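Local coordinates for vaginolysin (Gardnerella vaginalis, PDB 5IMY), which is probably a secreted, cholesterol-binding, pore-forming toxin of the cholesterol-dependent cytolysin family that lyses host cells, at residues Ser173-Asn178 and Tyr369-Val374; Phe214-Tyr219 and Ala331-Gly336; Met265-Asp270 and Val306-Leu311. All coordinates share one frame; numbering follows the deposited sequence.

Contact 1 of 3, residues Ser173-Asn178 and Tyr369-Val374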
# COMPACT_ATOMS: atom_id res chain seq x y z
N SER A 173 2.41 15.76 -14.21
CA SER A 173 1.25 16.03 -13.38
C SER A 173 1.40 17.39 -12.71
O SER A 173 2.47 17.74 -12.22
CB SER A 173 1.09 14.93 -12.33
OG SER A 173 -0.27 14.62 -12.11
N ALA A 174 0.31 18.15 -12.70
CA ALA A 174 0.32 19.47 -12.06
C ALA A 174 0.27 19.28 -10.55
O ALA A 174 -0.75 18.86 -10.00
CB ALA A 174 -0.85 20.31 -12.55
N GLN A 175 1.38 19.58 -9.89
CA GLN A 175 1.51 19.42 -8.44
C GLN A 175 1.98 20.69 -7.75
O GLN A 175 1.46 21.02 -6.68
CB GLN A 175 2.48 18.27 -8.14
CG GLN A 175 1.96 16.90 -8.57
CD GLN A 175 0.74 16.47 -7.78
OE1 GLN A 175 0.49 16.95 -6.68
NE2 GLN A 175 -0.04 15.56 -8.36
N SER A 176 2.95 21.40 -8.32
CA SER A 176 3.40 22.66 -7.76
C SER A 176 4.07 23.47 -8.86
O SER A 176 4.66 22.90 -9.78
CB SER A 176 4.36 22.45 -6.59
OG SER A 176 5.61 21.96 -7.04
N MET A 177 3.98 24.79 -8.75
CA MET A 177 4.61 25.65 -9.74
C MET A 177 6.11 25.45 -9.80
O MET A 177 6.73 25.76 -10.81
CB MET A 177 4.29 27.12 -9.44
CG MET A 177 4.75 28.08 -10.52
SD MET A 177 4.01 27.75 -12.13
CE MET A 177 2.29 28.14 -11.80
N ASN A 178 6.71 24.91 -8.73
CA ASN A 178 8.16 24.72 -8.70
C ASN A 178 8.58 23.45 -9.44
O ASN A 178 9.58 23.47 -10.17
CB ASN A 178 8.65 24.69 -7.25
CG ASN A 178 9.22 26.03 -6.80
OD1 ASN A 178 9.08 27.04 -7.49
ND2 ASN A 178 9.86 26.03 -5.64
N TYR A 369 9.01 18.48 -4.08
CA TYR A 369 7.60 18.83 -4.10
C TYR A 369 6.81 17.69 -3.48
O TYR A 369 7.26 16.54 -3.45
CB TYR A 369 7.10 19.12 -5.52
CG TYR A 369 6.98 17.89 -6.38
CD1 TYR A 369 5.74 17.31 -6.63
CD2 TYR A 369 8.11 17.29 -6.92
CE1 TYR A 369 5.63 16.18 -7.41
CE2 TYR A 369 8.00 16.15 -7.70
CZ TYR A 369 6.76 15.60 -7.94
OH TYR A 369 6.66 14.47 -8.71
N ILE A 370 5.62 18.03 -2.99
CA ILE A 370 4.70 17.06 -2.42
C ILE A 370 3.69 16.70 -3.50
O ILE A 370 2.96 17.57 -3.99
CB ILE A 370 4.01 17.62 -1.17
CG1 ILE A 370 4.96 17.55 0.03
CG2 ILE A 370 2.71 16.88 -0.85
CD1 ILE A 370 5.33 18.89 0.60
N GLU A 371 3.64 15.42 -3.87
CA GLU A 371 2.64 14.95 -4.82
C GLU A 371 1.45 14.37 -4.07
O GLU A 371 1.60 13.67 -3.07
CB GLU A 371 3.21 13.89 -5.76
CG GLU A 371 2.22 13.50 -6.86
CD GLU A 371 2.73 12.41 -7.78
OE1 GLU A 371 3.38 12.75 -8.80
OE2 GLU A 371 2.50 11.22 -7.48
N THR A 372 0.25 14.68 -4.57
CA THR A 372 -0.99 14.10 -4.07
C THR A 372 -1.53 13.13 -5.11
O THR A 372 -1.62 13.46 -6.29
CB THR A 372 -2.04 15.17 -3.78
OG1 THR A 372 -1.53 16.04 -2.78
CG2 THR A 372 -3.33 14.54 -3.29
N LYS A 373 -1.89 11.93 -4.65
CA LYS A 373 -2.61 10.97 -5.46
C LYS A 373 -3.99 10.76 -4.86
O LYS A 373 -4.25 11.10 -3.71
CB LYS A 373 -1.86 9.64 -5.53
CG LYS A 373 -0.75 9.60 -6.57
CD LYS A 373 -0.09 8.24 -6.59
CE LYS A 373 1.22 8.27 -7.36
NZ LYS A 373 2.38 8.18 -6.44
N VAL A 374 -4.88 10.19 -5.67
CA VAL A 374 -6.28 10.03 -5.28
C VAL A 374 -6.78 8.69 -5.79
O VAL A 374 -6.41 8.24 -6.88
CB VAL A 374 -7.14 11.19 -5.82
CG1 VAL A 374 -7.30 11.09 -7.34
CG2 VAL A 374 -8.50 11.21 -5.13
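Gln175 and Thr372 show how one side-chain amide can pair with both backbone polar groups of a single strand residue, one bond being weak. The setting is the fold of the cholesterol-dependent cytolysins: 369-374 belongs to the long strand 363-389, whereas 173-178 leaves strand 166-173 and enters helix 177-184. By comparison with relatives such as perfringolysin O, this helical region probably corresponds to the first bundle that unfolds into membrane-spanning hairpins, here still docked against the elongated strand.

Polar contacts come first. Thr372 N donates to Gln175 OE1 at 3.1 Å, nearly straight at the hydrogen (166°), but it approaches from above the amide plane and not through a lone pair. From the other end of the amide, Gln175 NE2 gives a weak bond to Thr372 O over 3.3 Å. The pair of bonds probably limits rotation of the amide. The Gln175 chain bends at chi2 (-65°), which lays the amide across Glu371 and Thr372. Farther out, Gln175 O and Thr372 OG1 both bond to His203, a second bridge between the helical region and the strand.

Van der Waals contacts surround the polar ones. Glu371 CG lies over the same amide face that Thr372 N approaches, 3.4 Å from Gln175 NE2; the amide and carboxylate planes are 45° apart. The Glu371 carboxylate itself turns to Lys70 on strand 62-76, although its modelled position is less certain. Closer to the backbone, Gln175 CB meets Tyr369 CD1 at 3.7 Å, an oblique approach to the ring.

Ser176 closes the contact at the helix start. It occupies the N-cap position, where Ser176 OG accepts from Gln179 N, and the same oxygen rests 3.5 Å from Tyr369 CB.

Contact 2 of 3, residues Phe214-Tyr219 and Ala331-Gly336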
# COMPACT_ATOMS: atom_id res chain seq x y z
N PHE A 214 3.46 20.44 -26.24
CA PHE A 214 3.53 19.86 -27.58
C PHE A 214 4.40 20.72 -28.47
O PHE A 214 4.19 21.94 -28.56
CB PHE A 214 2.14 19.72 -28.19
CG PHE A 214 1.32 18.61 -27.60
CD1 PHE A 214 1.50 17.30 -28.01
CD2 PHE A 214 0.36 18.88 -26.64
CE1 PHE A 214 0.74 16.28 -27.47
CE2 PHE A 214 -0.40 17.87 -26.10
CZ PHE A 214 -0.21 16.56 -26.51
N LYS A 215 5.38 20.10 -29.12
CA LYS A 215 6.27 20.78 -30.06
C LYS A 215 6.18 20.07 -31.40
O LYS A 215 6.52 18.89 -31.50
CB LYS A 215 7.71 20.80 -29.55
CG LYS A 215 8.02 21.98 -28.65
CD LYS A 215 9.38 21.84 -27.99
CE LYS A 215 9.69 23.06 -27.14
NZ LYS A 215 10.85 22.84 -26.23
N GLN A 216 5.73 20.80 -32.42
CA GLN A 216 5.68 20.31 -33.79
C GLN A 216 6.75 21.04 -34.59
O GLN A 216 6.63 22.24 -34.84
CB GLN A 216 4.29 20.52 -34.39
CG GLN A 216 3.16 20.06 -33.48
CD GLN A 216 1.83 20.00 -34.19
OE1 GLN A 216 1.05 20.96 -34.16
NE2 GLN A 216 1.55 18.87 -34.84
N THR A 217 7.80 20.32 -34.97
CA THR A 217 8.93 20.90 -35.68
C THR A 217 8.80 20.60 -37.17
O THR A 217 8.77 19.43 -37.57
CB THR A 217 10.25 20.34 -35.14
OG1 THR A 217 10.37 20.65 -33.75
CG2 THR A 217 11.44 20.95 -35.89
N TYR A 218 8.72 21.65 -37.98
CA TYR A 218 8.72 21.49 -39.43
C TYR A 218 10.14 21.35 -39.96
O TYR A 218 10.41 20.50 -40.81
CB TYR A 218 8.03 22.67 -40.09
CG TYR A 218 6.59 22.87 -39.67
CD1 TYR A 218 5.70 21.80 -39.65
CD2 TYR A 218 6.13 24.11 -39.28
CE1 TYR A 218 4.39 21.98 -39.25
CE2 TYR A 218 4.83 24.30 -38.88
CZ TYR A 218 3.96 23.23 -38.87
OH TYR A 218 2.65 23.43 -38.47
N TYR A 219 11.05 22.19 -39.48
CA TYR A 219 12.43 22.17 -39.95
C TYR A 219 13.32 22.81 -38.90
O TYR A 219 12.84 23.48 -37.98
CB TYR A 219 12.58 22.90 -41.29
CG TYR A 219 12.02 24.31 -41.29
CD1 TYR A 219 12.77 25.38 -40.83
CD2 TYR A 219 10.73 24.56 -41.76
CE1 TYR A 219 12.26 26.66 -40.83
CE2 TYR A 219 10.22 25.84 -41.76
CZ TYR A 219 10.99 26.89 -41.30
OH TYR A 219 10.47 28.17 -41.30
N ALA A 331 -7.85 17.96 -33.05
CA ALA A 331 -7.98 18.90 -34.16
C ALA A 331 -6.80 19.86 -34.20
O ALA A 331 -6.23 20.11 -35.28
CB ALA A 331 -9.29 19.67 -34.05
N LEU A 332 -6.41 20.40 -33.05
CA LEU A 332 -5.27 21.32 -33.01
C LEU A 332 -3.99 20.63 -33.46
O LEU A 332 -3.13 21.28 -34.07
CB LEU A 332 -5.10 21.87 -31.59
CG LEU A 332 -6.25 22.73 -31.07
CD1 LEU A 332 -6.06 23.05 -29.60
CD2 LEU A 332 -6.39 24.01 -31.88
N ILE A 333 -3.83 19.34 -33.17
CA ILE A 333 -2.66 18.61 -33.64
C ILE A 333 -2.64 18.55 -35.16
O ILE A 333 -1.66 18.93 -35.80
CB ILE A 333 -2.63 17.19 -33.02
CG1 ILE A 333 -2.65 17.25 -31.49
CG2 ILE A 333 -1.41 16.42 -33.51
CD1 ILE A 333 -1.64 18.20 -30.88
N GLN A 334 -3.73 18.06 -35.75
CA GLN A 334 -3.77 17.82 -37.19
C GLN A 334 -3.79 19.10 -38.01
O GLN A 334 -3.57 19.04 -39.22
CB GLN A 334 -4.98 16.96 -37.54
CG GLN A 334 -4.72 15.94 -38.63
CD GLN A 334 -3.63 14.94 -38.25
OE1 GLN A 334 -3.43 14.66 -37.07
NE2 GLN A 334 -2.93 14.42 -39.25
N GLU A 335 -4.05 20.26 -37.39
CA GLU A 335 -3.96 21.51 -38.12
C GLU A 335 -2.51 21.91 -38.39
O GLU A 335 -2.23 22.57 -39.39
CB GLU A 335 -4.69 22.62 -37.35
CG GLU A 335 -4.35 24.05 -37.79
CD GLU A 335 -5.58 24.91 -38.02
OE1 GLU A 335 -6.55 24.41 -38.63
OE2 GLU A 335 -5.57 26.09 -37.60
N GLY A 336 -1.59 21.51 -37.51
CA GLY A 336 -0.20 21.88 -37.66
C GLY A 336 0.70 20.71 -37.98
O GLY A 336 1.91 20.75 -37.72
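Strand 214-217 and the last turn of the helix, 331-335, run almost parallel, their axes 10.5 Å apart and inclined by 20°, with Gln216 and Gly336 the nearest pair of alpha carbons. That spacing is bridged by side chains reaching from 214-219.

Gln216 does so with an extended chain (chi2 -168°), which carries its amide to the carbonyls at the C-terminal end of the helix. Gln216 NE2 gives a weak bond to Ile333 O at 3.4 Å, and that oxygen also accepts from Gly336 N within the closing turn. The other amide atom, Gln216 OE1, takes a weak bond from Arg263 on the neighbouring strand; Arg263 also bonds to Leu332 O, so the two side chains together serve the carbonyls of this turn.

Tyr218 makes the shorter link. Its OH donates to Gly336 O at 2.9 Å from above the carbonyl plane, while the carbonyl oxygen lies at the ring edge, near the ring plane. Gly336 has no side chain, and this leaves room for Gln216 OE1 above all, and for Tyr218 OH, 3.3 Å from Gly336 CA. At the apolar end, Ile333 CD1 sits over one face of the Phe214 ring, 4.3 Å from Phe214 CD1.

A classic beta bulge, with Tyr218 and Tyr219 both facing Tyr261, adjoins this helix-on-sheet packing, in which helix 326-335 lies over the curved antiparallel sheet of the cytolysin fold.

Contact 3 of 3, residues Met265-Asp270 and Val306-Leu311. Unlike the reference sequence in segment 306-311: Cys307 (reference Thr).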
# COMPACT_ATOMS: atom_id res chain seq x y z
N MET A 265 2.63 24.51 -28.27
CA MET A 265 1.47 24.83 -27.44
C MET A 265 1.55 24.06 -26.13
O MET A 265 2.17 22.99 -26.05
CB MET A 265 0.16 24.51 -28.16
CG MET A 265 -0.02 23.05 -28.53
SD MET A 265 -1.68 22.70 -29.14
CE MET A 265 -1.61 20.92 -29.26
N TYR A 266 0.90 24.61 -25.11
CA TYR A 266 0.74 23.97 -23.81
C TYR A 266 -0.71 23.55 -23.62
O TYR A 266 -1.62 24.31 -23.94
CB TYR A 266 1.16 24.92 -22.68
CG TYR A 266 2.65 24.95 -22.43
CD1 TYR A 266 3.23 24.10 -21.50
CD2 TYR A 266 3.48 25.83 -23.12
CE1 TYR A 266 4.59 24.11 -21.26
CE2 TYR A 266 4.84 25.85 -22.88
CZ TYR A 266 5.39 24.99 -21.96
OH TYR A 266 6.75 25.01 -21.72
N VAL A 267 -0.91 22.34 -23.10
CA VAL A 267 -2.24 21.77 -22.95
C VAL A 267 -2.42 21.32 -21.51
O VAL A 267 -1.54 20.65 -20.95
CB VAL A 267 -2.47 20.59 -23.92
CG1 VAL A 267 -3.91 20.10 -23.81
CG2 VAL A 267 -2.15 21.00 -25.34
N LYS A 268 -3.56 21.67 -20.92
CA LYS A 268 -3.93 21.23 -19.58
C LYS A 268 -5.09 20.24 -19.70
O LYS A 268 -6.17 20.60 -20.17
CB LYS A 268 -4.33 22.41 -18.70
CG LYS A 268 -4.83 22.02 -17.31
CD LYS A 268 -5.35 23.22 -16.52
CE LYS A 268 -6.66 23.76 -17.09
NZ LYS A 268 -7.16 24.94 -16.34
N PHE A 269 -4.85 19.00 -19.28
CA PHE A 269 -5.91 18.01 -19.13
C PHE A 269 -6.29 17.93 -17.66
O PHE A 269 -5.42 17.76 -16.80
CB PHE A 269 -5.45 16.62 -19.59
CG PHE A 269 -4.93 16.58 -21.00
CD1 PHE A 269 -5.75 16.17 -22.04
CD2 PHE A 269 -3.62 16.93 -21.27
CE1 PHE A 269 -5.27 16.12 -23.33
CE2 PHE A 269 -3.14 16.89 -22.57
CZ PHE A 269 -3.96 16.48 -23.59
N ASP A 270 -7.58 18.07 -17.36
CA ASP A 270 -8.05 17.83 -16.01
C ASP A 270 -9.42 17.18 -16.04
O ASP A 270 -10.18 17.33 -17.00
CB ASP A 270 -8.09 19.13 -15.17
CG ASP A 270 -9.05 20.17 -15.73
OD1 ASP A 270 -9.93 19.81 -16.53
OD2 ASP A 270 -8.93 21.35 -15.34
N VAL A 306 -10.07 19.92 -21.66
CA VAL A 306 -8.81 20.22 -22.34
C VAL A 306 -8.70 21.73 -22.53
O VAL A 306 -9.62 22.36 -23.07
CB VAL A 306 -8.70 19.48 -23.69
CG1 VAL A 306 -7.58 20.07 -24.56
CG2 VAL A 306 -8.45 18.00 -23.46
N CYS A 307 -7.58 22.29 -22.10
CA CYS A 307 -7.32 23.72 -22.18
C CYS A 307 -5.95 23.91 -22.81
O CYS A 307 -4.94 23.51 -22.22
CB CYS A 307 -7.39 24.36 -20.79
SG CYS A 307 -6.66 26.01 -20.60
N ALA A 308 -5.92 24.50 -24.00
CA ALA A 308 -4.70 24.58 -24.81
C ALA A 308 -4.43 26.03 -25.17
O ALA A 308 -5.28 26.68 -25.78
CB ALA A 308 -4.84 23.76 -26.09
N VAL A 309 -3.25 26.53 -24.81
CA VAL A 309 -2.81 27.86 -25.21
C VAL A 309 -1.66 27.69 -26.19
O VAL A 309 -0.70 26.96 -25.92
CB VAL A 309 -2.39 28.72 -24.00
CG1 VAL A 309 -3.44 28.61 -22.91
CG2 VAL A 309 -1.00 28.33 -23.48
N ILE A 310 -1.77 28.35 -27.34
CA ILE A 310 -0.80 28.23 -28.42
C ILE A 310 0.05 29.49 -28.45
O ILE A 310 -0.44 30.60 -28.19
CB ILE A 310 -1.52 27.99 -29.76
CG1 ILE A 310 -2.43 26.76 -29.64
CG2 ILE A 310 -0.52 27.80 -30.89
CD1 ILE A 310 -3.41 26.58 -30.77
N LEU A 311 1.33 29.32 -28.74
CA LEU A 311 2.31 30.40 -28.67
C LEU A 311 2.77 30.79 -30.07
O LEU A 311 3.04 29.92 -30.90
CB LEU A 311 3.52 29.98 -27.83
CG LEU A 311 3.39 28.71 -26.98
CD1 LEU A 311 4.76 28.17 -26.62
CD2 LEU A 311 2.57 28.99 -25.72
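An antiparallel strand pair, 265-270 against 306-311, brings Tyr266 opposite Val309 and Lys268 opposite Cys307 as hydrogen-bonded pairs. Val309 N donates to Tyr266 O at 2.9 Å, and Tyr266 N returns the bond to Val309 O; both donors approach nearly head-on to the carbonyl. At the second pair, Cys307 N bonds to Lys268 O at 2.9 Å, and the reciprocal bond from Lys268 N to Cys307 O is modelled shorter, at a somewhat doubtful 2.6 Å. Between these pairs, the alpha carbons of Ala308 and Val267 turn CA-H groups toward Tyr266 O and Cys307 O, the usual weak supplement in such sheets.

In the cytolysins this central sheet carries the segments that refold during pore formation, and by comparison with relatives the 35 residues between the two segments probably include the second helical bundle. The strand 305-311 is further tied by a disulfide from Cys307, a residue that departs from the reference threonine, to Cys322. Lys268 folds its chain over this cysteine: a bend at chi3 (70°) brings Lys268 CE to 3.8 Å from Cys307 CB, while the ammonium group goes on to Leu195 O. Tyr266, on this face, meets Leu311 CD2 at the edge of its ring.

The opposite face, under helix 326-335, pairs apolar side chains across the strands. Val306 spreads its two branches, Val306 CG1 reaching Val267 CG1 at 3.7 Å and Val306 CG2 touching Phe269 CD1 at 3.6 Å, meeting the ring aslant. Val267 CG2 turns the other way, to Ala308 CB. At the far end, Met265 and Ile310 run alongside each other in one direction, with Met265 CB 3.7 Å from Ile310 CG1.

In the fold
The three contacts nest along the chain: contact 3 lies inside the loop closed by contact 2, and contact 2 inside that closed by contact 1. Contacts 2 and 3 have centres 13 Å apart and touch: strands 208-223 and 263-271 are neighbours in one antiparallel sheet, with Phe214 N probably bonded to Met265 O, and helix 326-335, which follows strand 305-311, packs Ile333 and Leu332 on Met265 and Ala308. Contact 1 stands apart, its centre 18 Å from contact 3 and 28 Å from contact 2, where the chain leaving strand 166-173 of that sheet meets strand 363-389 of another. As in relatives, helical regions entered at contact 1 and enclosed by contact 3 probably refold during pore formation.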